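Local coordinates for protein 7,8-dihydro-6-hydroxymethylpterin pyrophosphokinase-dihydropteroate synthase (Plasmodium falciparum, PDB 6JWS) that probably catalyses two consecutive steps of folate synthesis, pyrophosphorylating hydroxymethyldihydropterin with ATP and joining the product to 4-aminobenzoate to give dihydropteroate, at residues B[36-41]-B[568-573]; B[512-517]-B[559-564]; B[131-136]-B[342-347]. The protein carries 1 engineered substitution. All blocks are in the same frame, centred on the assembly; numbering follows the deposited sequence.

Interaction 1 joins the kinase and synthase halves of this bifunctional enzyme, setting helix 30-44, beside the kinase sheet, against the entrance to barrel strand 572-575. Interaction 2, its centre about 11 Å away, lies next to it within the barrel and packs helix 547-564, which leads into that strand, against 512-517; the two touch where Ile-572 meets Leu-562 and Val-563. Interaction 3 belongs to the kinase half alone, with centres about 30 Å from interaction 1 and about 35 Å from interaction 2. Along the chain, interaction 1 spans the other two, and interaction 3 closes before interaction 2 begins. Interaction 1 thus ties kinase to barrel, and interaction 2 packs the barrel's outer layer beside it.

Interaction 1 of 3, residues B[36-41]-B[568-573]; sequences TALHLV and PRYRIL
Leu-38 puts its CD1 methyl against the hydroxyl of Tyr-570 where helix 30-44 of the HPPK part touches the DHPS TIM barrel, at the short 3-10 turn 569-571 that leads into barrel strand 572-575. The two side chains approach from opposite directions, so the leucine meets the phenol at its hydroxyl end: Leu-38 CD1 lies 3.6 Å from Tyr-570 OH. The leucine points at the turn from its helix, with CG anti to the carbonyl carbon (chi1 -78°) and CD1 as the leading methyl. That same methyl also reaches the proline ring, with Leu-38 CD1 4.3 Å from Pro-568 CG, so one methyl touches both the phenol oxygen and the proline.

The 3-10 turn brings these two partners together. Tyr-570 carries CG between its backbone N and carbonyl carbon (chi1 54°), which swings the ring back along the chain over Pro-568 and on toward the helix. Backbone bonding holds this bend, Arg-571 N to Pro-568 O being 3.0 Å.

Contact between the two segments is small, buried and without a hydrogen bond, but polar links run beside it. Tyr-570 OH bonds to Glu-35 OE2 on the same helix as Leu-38, and Arg-571 NE forms a salt bridge with that oxygen, an arrangement that probably favours the ionised carboxylate of Glu-35. Leu-166 of strand 163-172 touches both Leu-38 and Tyr-570, bringing the kinase sheet into the interface. Within the turn, Pro-568 CB lies over one face of the Tyr-570 ring, 3.4 Å above its plane and displaced toward the rim.

Interaction 2 of 3, residues B[512-517]-B[559-564]; sequences EIIKLL and LNFLVL
Ile-514 turns CG1 anti to its carbonyl carbon (chi1 -82°), and a nearly extended second torsion (chi2 155°) then drives CD1 out to meet Phe-561 and Leu-562 on helix 547-564. Phe-561 answers with CG anti to the backbone N (chi1 178°); its bond from the backbone does not aim at the partner segment, yet the ring end comes round to it.

The CD1 methyl of the isoleucine is the centre of the contact. It approaches the phenylalanine at the ring edge, near the ring plane, with Ile-514 CD1 3.7 Å from Phe-561 CE2 and the neighbouring CD2 slightly farther off. On the leucine it meets methyl with methyl: Ile-514 CD1 and Leu-562 CD1 are 3.5 Å apart, a close fit for two methyl carbons. Farther back along the isoleucine, CG1 lies 3.9 Å from Leu-562 CG, so the two branched chains touch over some length as they pass at a slant. The other leucine methyl faces a second partner, Leu-562 CD2 standing 4.3 Å from Leu-517 CD1. Ile-514 and Leu-517 therefore present one apolar side of segment 512-517, and no hydrogen bond joins it to the helix.

Beneath this pair lies the barrel wall, since Leu-517 and Leu-562 both rest on Val-526 of strand 525-529 and Leu-562 reaches Ile-572 of strand 572-575. Helix 547-564 links those two parallel strands in a beta-alpha-beta crossover, and its packing against 512-517 belongs to the outer layer around the strands of the DHPS TIM barrel.

Interaction 3 of 3, residues B[131-136]-B[342-347]; sequences NYLLEC and HNVLNN
Val-344 packs both methyls on Tyr-132 of helix 129-148 while its own backbone N-H is held by His-342, a side chain two residues back in the same turn. The acceptor is ND1 of the imidazole: Val-344 N lies 3.2 Å from His-342 ND1, almost exactly in the ring plane, and the bond is nearly straight at 175°. The opposite ring nitrogen, NE2, donates to the carbonyl of Phe-217, a pairing consistent with a neutral imidazole protonated at NE2. Between them the two bonds fix how the ring is rotated. A type I beta turn from His-342 to Leu-345, closed by Leu-345 N to His-342 O at 3.1 Å, completes the frame.

From this frame the valine projects toward Tyr-132 and crosses its side chain at about a right angle. Both methyls, CG1 and CG2, lie against the CD2-CE2 side of the ring; the closest carbon approach is modelled too short to be trusted. Tyr-132 reaches them because its CG stands anti to the backbone N (chi1 170°). Cys-136, one helical turn on, places SG over one ring face, 3.1 Å above the plane and offset toward the rim. Leu-133 adds a looser contact beside it, its CD2 4.3 Å from Val-344 CG1.

The phenol continues past the valine, and its OH bonds to Pro-319 O. Ser-317, which touches Tyr-132 and Cys-136, belongs to the ATP pocket, so the tyrosine is second-shell packing, its side chain about 8 Å from the nucleotide. Helix 129-148 thus lies against strand 316-318 of the two-stranded sheet and against the loop joining helices 327-336 and 349-364.

Interaction 1 of 3, residues B[36-41]-B[568-573]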
# COMPACT_ATOMS: atom_id res chain seq x y z
N THR B 36 -35.78 10.09 -12.10
CA THR B 36 -37.14 10.35 -12.57
C THR B 36 -37.69 11.60 -11.89
O THR B 36 -38.22 12.49 -12.54
CB THR B 36 -38.03 9.11 -12.38
OG1 THR B 36 -37.52 8.00 -13.13
CG2 THR B 36 -39.49 9.35 -12.72
N ALA B 37 -37.53 11.67 -10.55
CA ALA B 37 -37.93 12.85 -9.80
C ALA B 37 -37.15 14.08 -10.24
O ALA B 37 -37.73 15.16 -10.32
CB ALA B 37 -37.81 12.61 -8.31
N LEU B 38 -35.84 13.93 -10.53
CA LEU B 38 -35.08 15.08 -11.02
C LEU B 38 -35.71 15.63 -12.29
O LEU B 38 -35.85 16.84 -12.43
CB LEU B 38 -33.61 14.73 -11.31
CG LEU B 38 -32.67 14.63 -10.11
CD1 LEU B 38 -31.29 14.17 -10.57
CD2 LEU B 38 -32.56 15.95 -9.37
N HIS B 39 -36.04 14.74 -13.24
CA HIS B 39 -36.68 15.12 -14.48
C HIS B 39 -37.99 15.86 -14.21
O HIS B 39 -38.22 16.92 -14.76
CB HIS B 39 -36.94 13.90 -15.37
CG HIS B 39 -35.70 13.28 -15.91
ND1 HIS B 39 -34.77 14.01 -16.64
CD2 HIS B 39 -35.26 12.00 -15.88
CE1 HIS B 39 -33.80 13.20 -17.01
NE2 HIS B 39 -34.07 11.96 -16.55
N LEU B 40 -38.84 15.28 -13.34
CA LEU B 40 -40.14 15.86 -13.06
C LEU B 40 -39.99 17.22 -12.39
O LEU B 40 -40.78 18.13 -12.66
CB LEU B 40 -40.99 14.87 -12.25
CG LEU B 40 -41.33 13.59 -13.01
CD1 LEU B 40 -42.02 12.57 -12.11
CD2 LEU B 40 -42.19 13.89 -14.24
N VAL B 41 -38.95 17.38 -11.57
CA VAL B 41 -38.63 18.67 -10.98
C VAL B 41 -38.25 19.68 -12.08
O VAL B 41 -38.73 20.81 -12.07
CB VAL B 41 -37.54 18.55 -9.89
CG1 VAL B 41 -36.99 19.90 -9.44
CG2 VAL B 41 -38.00 17.73 -8.68
N PRO B 568 -26.12 16.22 -12.86
CA PRO B 568 -26.06 15.72 -11.48
C PRO B 568 -24.60 15.54 -11.05
O PRO B 568 -23.81 14.98 -11.79
CB PRO B 568 -26.76 14.35 -11.57
CG PRO B 568 -27.62 14.42 -12.84
CD PRO B 568 -26.90 15.37 -13.77
N ARG B 569 -24.28 16.04 -9.84
CA ARG B 569 -22.94 16.03 -9.27
C ARG B 569 -22.31 14.64 -9.26
O ARG B 569 -21.11 14.51 -9.53
CB ARG B 569 -22.95 16.61 -7.84
CG ARG B 569 -21.55 16.85 -7.26
CD ARG B 569 -21.60 17.46 -5.86
NE ARG B 569 -22.20 18.78 -5.92
CZ ARG B 569 -21.51 19.91 -5.94
NH1 ARG B 569 -20.19 19.88 -5.83
NH2 ARG B 569 -22.16 21.05 -6.05
N TYR B 570 -23.11 13.61 -8.95
CA TYR B 570 -22.62 12.25 -8.78
C TYR B 570 -22.32 11.59 -10.13
O TYR B 570 -21.89 10.44 -10.17
CB TYR B 570 -23.64 11.44 -7.96
CG TYR B 570 -25.03 11.46 -8.53
CD1 TYR B 570 -25.40 10.58 -9.53
CD2 TYR B 570 -25.97 12.39 -8.11
CE1 TYR B 570 -26.65 10.60 -10.10
CE2 TYR B 570 -27.23 12.43 -8.67
CZ TYR B 570 -27.58 11.52 -9.66
OH TYR B 570 -28.81 11.54 -10.24
N ARG B 571 -22.50 12.33 -11.24
CA ARG B 571 -22.25 11.75 -12.56
C ARG B 571 -21.00 12.35 -13.21
O ARG B 571 -20.74 12.10 -14.39
CB ARG B 571 -23.46 11.92 -13.49
CG ARG B 571 -24.55 10.89 -13.28
CD ARG B 571 -25.66 11.01 -14.32
NE ARG B 571 -26.65 9.94 -14.22
CZ ARG B 571 -26.54 8.75 -14.79
NH1 ARG B 571 -25.45 8.45 -15.50
NH2 ARG B 571 -27.51 7.86 -14.64
N ILE B 572 -20.21 13.11 -12.46
CA ILE B 572 -19.07 13.82 -13.02
C ILE B 572 -17.80 13.24 -12.41
O ILE B 572 -17.66 13.22 -11.19
CB ILE B 572 -19.18 15.33 -12.70
CG1 ILE B 572 -20.47 15.91 -13.29
CG2 ILE B 572 -17.94 16.09 -13.15
CD1 ILE B 572 -20.83 17.28 -12.78
N LEU B 573 -16.86 12.80 -13.26
CA LEU B 573 -15.62 12.21 -12.79
C LEU B 573 -14.46 13.12 -13.19
O LEU B 573 -14.57 13.85 -14.18
CB LEU B 573 -15.51 10.83 -13.43
CG LEU B 573 -16.69 9.91 -13.09
CD1 LEU B 573 -17.52 9.64 -14.32
CD2 LEU B 573 -16.19 8.61 -12.51

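Interaction 2 of 3, residues B[512-517]-B[559-564]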
# COMPACT_ATOMS: atom_id res chain seq x y z
N GLU B 512 -21.55 23.20 -25.41
CA GLU B 512 -22.90 22.76 -25.77
C GLU B 512 -23.03 21.24 -25.64
O GLU B 512 -24.14 20.73 -25.48
CB GLU B 512 -23.34 23.25 -27.16
CG GLU B 512 -23.08 24.74 -27.43
CD GLU B 512 -23.78 25.73 -26.50
OE1 GLU B 512 -24.85 25.39 -25.96
OE2 GLU B 512 -23.24 26.85 -26.30
N ILE B 513 -21.91 20.51 -25.70
CA ILE B 513 -21.94 19.06 -25.58
C ILE B 513 -22.60 18.65 -24.27
O ILE B 513 -23.09 17.53 -24.15
CB ILE B 513 -20.52 18.45 -25.74
CG1 ILE B 513 -20.56 16.98 -26.14
CG2 ILE B 513 -19.64 18.69 -24.51
CD1 ILE B 513 -19.23 16.46 -26.66
N ILE B 514 -22.62 19.58 -23.30
CA ILE B 514 -23.14 19.37 -21.95
C ILE B 514 -24.65 19.16 -22.00
O ILE B 514 -25.19 18.31 -21.29
CB ILE B 514 -22.70 20.55 -21.06
CG1 ILE B 514 -21.28 20.34 -20.55
CG2 ILE B 514 -23.67 20.85 -19.92
CD1 ILE B 514 -20.57 21.63 -20.20
N LYS B 515 -25.33 19.87 -22.91
CA LYS B 515 -26.76 19.71 -23.10
C LYS B 515 -27.08 18.30 -23.59
O LYS B 515 -28.19 17.82 -23.39
CB LYS B 515 -27.29 20.65 -24.19
CG LYS B 515 -27.15 22.15 -23.93
CD LYS B 515 -27.86 22.89 -25.05
CE LYS B 515 -27.04 23.99 -25.69
NZ LYS B 515 -27.12 23.96 -27.17
N LEU B 516 -26.11 17.63 -24.20
CA LEU B 516 -26.34 16.28 -24.67
C LEU B 516 -26.29 15.28 -23.52
O LEU B 516 -26.68 14.13 -23.73
CB LEU B 516 -25.30 15.94 -25.75
CG LEU B 516 -25.31 16.75 -27.05
CD1 LEU B 516 -24.25 16.23 -28.01
CD2 LEU B 516 -26.68 16.69 -27.72
N LEU B 517 -25.82 15.67 -22.31
CA LEU B 517 -25.69 14.72 -21.20
C LEU B 517 -27.02 14.55 -20.49
O LEU B 517 -27.12 13.81 -19.50
CB LEU B 517 -24.64 15.19 -20.19
CG LEU B 517 -23.23 15.39 -20.71
CD1 LEU B 517 -22.39 16.11 -19.66
CD2 LEU B 517 -22.60 14.05 -21.09
N LEU B 559 -16.65 21.29 -12.87
CA LEU B 559 -17.77 20.62 -12.23
C LEU B 559 -18.81 21.66 -11.81
O LEU B 559 -20.00 21.46 -12.03
CB LEU B 559 -17.27 19.78 -11.04
CG LEU B 559 -18.35 19.11 -10.18
CD1 LEU B 559 -17.87 17.79 -9.59
CD2 LEU B 559 -18.88 20.04 -9.08
N ASN B 560 -18.38 22.77 -11.22
CA ASN B 560 -19.32 23.80 -10.79
C ASN B 560 -20.16 24.28 -11.97
O ASN B 560 -21.36 24.51 -11.82
CB ASN B 560 -18.66 25.01 -10.12
CG ASN B 560 -18.10 24.67 -8.76
OD1 ASN B 560 -18.54 23.69 -8.15
ND2 ASN B 560 -17.14 25.45 -8.28
N PHE B 561 -19.52 24.44 -13.14
CA PHE B 561 -20.21 24.87 -14.35
C PHE B 561 -21.21 23.82 -14.80
O PHE B 561 -22.36 24.14 -15.04
CB PHE B 561 -19.22 25.18 -15.47
CG PHE B 561 -19.87 25.59 -16.77
CD1 PHE B 561 -20.48 26.83 -16.90
CD2 PHE B 561 -19.82 24.77 -17.89
CE1 PHE B 561 -21.03 27.24 -18.11
CE2 PHE B 561 -20.37 25.18 -19.10
CZ PHE B 561 -20.99 26.40 -19.20
N LEU B 562 -20.79 22.55 -14.87
CA LEU B 562 -21.71 21.51 -15.28
C LEU B 562 -22.89 21.44 -14.30
O LEU B 562 -24.04 21.30 -14.71
CB LEU B 562 -20.99 20.16 -15.36
CG LEU B 562 -20.46 19.82 -16.75
CD1 LEU B 562 -19.27 20.68 -17.13
CD2 LEU B 562 -20.11 18.34 -16.84
N VAL B 563 -22.58 21.52 -13.01
CA VAL B 563 -23.61 21.37 -11.98
C VAL B 563 -24.59 22.55 -12.04
O VAL B 563 -25.79 22.36 -11.88
CB VAL B 563 -22.96 21.15 -10.60
CG1 VAL B 563 -23.81 21.64 -9.45
CG2 VAL B 563 -22.52 19.70 -10.39
N LEU B 564 -24.08 23.77 -12.31
CA LEU B 564 -24.95 24.92 -12.49
C LEU B 564 -25.93 24.65 -13.63
O LEU B 564 -27.03 25.19 -13.66
CB LEU B 564 -24.08 26.13 -12.85
CG LEU B 564 -24.82 27.45 -13.12
CD1 LEU B 564 -25.56 27.94 -11.87
CD2 LEU B 564 -23.82 28.51 -13.57

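Interaction 3 of 3, residues B[131-136]-B[342-347]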
# COMPACT_ATOMS: atom_id res chain seq x y z
N ASN B 131 -40.19 31.18 17.77
CA ASN B 131 -41.42 30.42 17.57
C ASN B 131 -41.16 29.25 16.63
O ASN B 131 -41.68 28.15 16.84
CB ASN B 131 -42.58 31.30 17.09
CG ASN B 131 -43.38 31.92 18.21
OD1 ASN B 131 -44.41 31.39 18.61
ND2 ASN B 131 -42.91 33.04 18.74
N TYR B 132 -40.34 29.50 15.59
CA TYR B 132 -39.96 28.47 14.64
C TYR B 132 -39.28 27.30 15.37
O TYR B 132 -39.67 26.15 15.20
CB TYR B 132 -39.08 29.04 13.53
CG TYR B 132 -38.46 27.98 12.66
CD1 TYR B 132 -39.18 27.39 11.63
CD2 TYR B 132 -37.17 27.53 12.90
CE1 TYR B 132 -38.63 26.39 10.85
CE2 TYR B 132 -36.60 26.53 12.13
CZ TYR B 132 -37.33 25.96 11.10
OH TYR B 132 -36.79 24.97 10.34
N LEU B 133 -38.27 27.62 16.20
CA LEU B 133 -37.46 26.59 16.84
C LEU B 133 -38.30 25.74 17.79
O LEU B 133 -38.10 24.52 17.84
CB LEU B 133 -36.26 27.23 17.54
CG LEU B 133 -35.25 27.91 16.62
CD1 LEU B 133 -34.35 28.86 17.39
CD2 LEU B 133 -34.41 26.87 15.86
N LEU B 134 -39.27 26.36 18.47
CA LEU B 134 -40.16 25.64 19.38
C LEU B 134 -41.08 24.70 18.59
O LEU B 134 -41.24 23.54 18.98
CB LEU B 134 -40.95 26.64 20.24
CG LEU B 134 -40.11 27.50 21.19
CD1 LEU B 134 -40.88 28.74 21.64
CD2 LEU B 134 -39.62 26.69 22.40
N GLU B 135 -41.64 25.17 17.47
CA GLU B 135 -42.53 24.34 16.68
C GLU B 135 -41.78 23.13 16.12
O GLU B 135 -42.27 22.00 16.19
CB GLU B 135 -43.23 25.13 15.57
CG GLU B 135 -44.02 26.33 16.06
CD GLU B 135 -45.40 26.06 16.65
OE1 GLU B 135 -45.81 24.88 16.71
OE2 GLU B 135 -46.08 27.04 17.03
N CYS B 136 -40.56 23.35 15.59
CA CYS B 136 -39.76 22.26 15.06
C CYS B 136 -39.39 21.27 16.18
O CYS B 136 -39.49 20.05 16.00
CB CYS B 136 -38.51 22.74 14.31
SG CYS B 136 -38.87 23.83 12.89
N HIS B 342 -28.74 30.52 7.06
CA HIS B 342 -30.11 30.96 7.24
C HIS B 342 -30.24 31.60 8.63
O HIS B 342 -29.41 31.35 9.50
CB HIS B 342 -31.02 29.73 7.06
CG HIS B 342 -32.47 30.02 6.88
ND1 HIS B 342 -33.29 30.41 7.93
CD2 HIS B 342 -33.27 29.92 5.80
CE1 HIS B 342 -34.52 30.56 7.49
NE2 HIS B 342 -34.54 30.27 6.18
N ASN B 343 -31.29 32.42 8.82
CA ASN B 343 -31.54 33.18 10.05
C ASN B 343 -31.75 32.23 11.23
O ASN B 343 -31.36 32.51 12.36
CB ASN B 343 -32.81 34.02 9.96
CG ASN B 343 -33.03 34.66 8.60
OD1 ASN B 343 -32.36 35.63 8.25
ND2 ASN B 343 -33.98 34.13 7.84
N VAL B 344 -32.39 31.10 10.94
CA VAL B 344 -32.74 30.09 11.92
C VAL B 344 -31.51 29.28 12.35
O VAL B 344 -31.53 28.63 13.39
CB VAL B 344 -33.83 29.20 11.31
CG1 VAL B 344 -33.72 27.74 11.70
CG2 VAL B 344 -35.23 29.76 11.53
N LEU B 345 -30.45 29.30 11.54
CA LEU B 345 -29.32 28.41 11.80
C LEU B 345 -28.28 29.14 12.64
O LEU B 345 -28.09 30.34 12.48
CB LEU B 345 -28.74 27.90 10.48
CG LEU B 345 -29.68 27.02 9.65
CD1 LEU B 345 -28.93 26.38 8.49
CD2 LEU B 345 -30.33 25.95 10.51
N ASN B 346 -27.63 28.38 13.53
CA ASN B 346 -26.61 28.92 14.42
C ASN B 346 -25.34 29.26 13.65
O ASN B 346 -24.56 30.11 14.08
CB ASN B 346 -26.27 27.95 15.56
CG ASN B 346 -27.29 27.97 16.68
OD1 ASN B 346 -28.01 28.95 16.87
ND2 ASN B 346 -27.34 26.88 17.43
N ASN B 347 -25.12 28.56 12.53
CA ASN B 347 -23.89 28.71 11.78
C ASN B 347 -24.12 28.27 10.33
O ASN B 347 -25.19 27.79 9.97
CB ASN B 347 -22.77 27.87 12.40
CG ASN B 347 -21.43 28.58 12.42
OD1 ASN B 347 -21.06 29.31 11.48
ND2 ASN B 347 -20.69 28.37 13.50